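Local coordinates for probable branched-chain amino acid ABC transporter, amino acid binding protein (Thermus thermophilus, PDB 3LKB), which probably binds branched-chain amino acids, valine among them, and probably hands them to an ABC transporter for uptake, at residues Gly290-Ala293 against Ala294-Val298. The protein carries 2 engineered substitutions. Sequence-based numbering, arbitrary orientation.
Sequences GMLA and AAIAV. Engineered in segment 290-293: Ala293 (natural residue Val). Engineered in segment 294-298: Ala295 (natural residue Ser).
Leu292 and Ile296, one turn apart on helix 285-308, meet through their branch ends: Leu292 CD1 lies 3.9 Å from Ile296 CD1, the two side chains slanting across each other. With chi1 at 170°, Leu292 swings CG away from its own nitrogen and to the side of its carbonyl carbon, where CD1 can meet Ile296. In Ile296, chi1 of -61° puts CG1 beside its nitrogen, 3.1 Å from Leu292 O, and the extended chi2 carries CD1 on to Leu292 CD1. That same carbonyl accepts the Ile296 amide, N to O 2.8 Å. The flanking i to i+4 bonds continue the pattern: Ala294 N to Gly290 O is 2.9 Å, Ala295 N to Met291 O 2.7 Å, and Ala297 N to Ala293 O longer at 3.2 Å. Ala293 and Ala295 are engineered, replacing valine and serine.

Further out, Ile343 and Pro122 touch both Leu292 and Ile296, while Tyr34 of helix 21-41 packs on Met291, Ala294 and Ala295. Ala297 and Val298 reach Leu10 of strand 6-14. The whole is a regular, buried length of alpha-helix, packed against helix 21-41 and strands 6-14 and 121-123 in a periplasmic binding protein of the leucine-binding family.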
loop_
_atom_site.group_PDB
_atom_site.type_symbol
_atom_site.label_atom_id
_atom_site.label_comp_id
_atom_site.label_asym_id
_atom_site.label_seq_id
_atom_site.Cartn_x
_atom_site.Cartn_y
_atom_site.Cartn_z
ATOM N N GLY A 290 -10.041 -4.729 11.181
ATOM C CA GLY A 290 -9.359 -6.031 11.048
ATOM C C GLY A 290 -9.164 -6.789 12.352
ATOM O O GLY A 290 -9.256 -8.018 12.399
ATOM N N MET A 291 -8.901 -6.059 13.418
ATOM C CA MET A 291 -8.643 -6.705 14.695
ATOM C C MET A 291 -9.962 -7.317 15.199
ATOM O O MET A 291 -9.987 -8.424 15.762
ATOM C CB MET A 291 -8.028 -5.719 15.708
ATOM C CG MET A 291 -7.470 -6.421 16.930
ATOM S SD MET A 291 -6.333 -5.426 17.937
ATOM C CE MET A 291 -5.064 -5.427 16.678
ATOM N N LEU A 292 -11.069 -6.618 14.982
ATOM C CA LEU A 292 -12.344 -7.206 15.396
ATOM C C LEU A 292 -12.607 -8.505 14.586
ATOM O O LEU A 292 -12.947 -9.523 15.157
ATOM C CB LEU A 292 -13.494 -6.180 15.261
ATOM C CG LEU A 292 -14.909 -6.728 15.435
ATOM C CD1 LEU A 292 -15.080 -7.208 16.889
ATOM C CD2 LEU A 292 -16.051 -5.735 15.025
ATOM N N ALA A 293 -12.410 -8.482 13.273
ATOM C CA ALA A 293 -12.665 -9.647 12.456
ATOM C C ALA A 293 -11.773 -10.805 12.910
ATOM O O ALA A 293 -12.277 -11.920 13.086
ATOM C CB ALA A 293 -12.401 -9.343 11.019
ATOM N N ALA A 294 -10.464 -10.574 13.070
ATOM C CA ALA A 294 -9.583 -11.652 13.517
ATOM C C ALA A 294 -9.962 -12.111 14.938
ATOM O O ALA A 294 -9.944 -13.314 15.237
ATOM C CB ALA A 294 -8.151 -11.200 13.506
ATOM N N ALA A 295 -10.287 -11.151 15.805
ATOM C CA ALA A 295 -10.724 -11.475 17.174
ATOM C C ALA A 295 -11.977 -12.350 17.189
ATOM O O ALA A 295 -12.041 -13.304 17.955
ATOM C CB ALA A 295 -10.955 -10.200 17.995
ATOM N N ILE A 296 -12.953 -12.053 16.326
ATOM C CA ILE A 296 -14.154 -12.873 16.248
ATOM C C ILE A 296 -13.775 -14.320 15.877
ATOM O O ILE A 296 -14.177 -15.267 16.593
ATOM C CB ILE A 296 -15.232 -12.292 15.322
ATOM C CG1 ILE A 296 -15.672 -10.928 15.848
ATOM C CG2 ILE A 296 -16.463 -13.272 15.212
ATOM C CD1 ILE A 296 -16.765 -10.202 15.041
ATOM N N ALA A 297 -12.956 -14.463 14.822
ATOM C CA ALA A 297 -12.465 -15.762 14.317
ATOM C C ALA A 297 -11.720 -16.486 15.399
ATOM O O ALA A 297 -12.023 -17.621 15.700
ATOM C CB ALA A 297 -11.562 -15.576 13.108
ATOM N N VAL A 298 -10.745 -15.826 15.999
ATOM C CA VAL A 298 -10.019 -16.467 17.043
ATOM C C VAL A 298 -10.964 -16.808 18.222
ATOM O O VAL A 298 -10.873 -17.888 18.823
ATOM C CB VAL A 298 -8.795 -15.650 17.489
ATOM C CG1 VAL A 298 -8.179 -16.272 18.782
ATOM C CG2 VAL A 298 -7.799 -15.575 16.342
#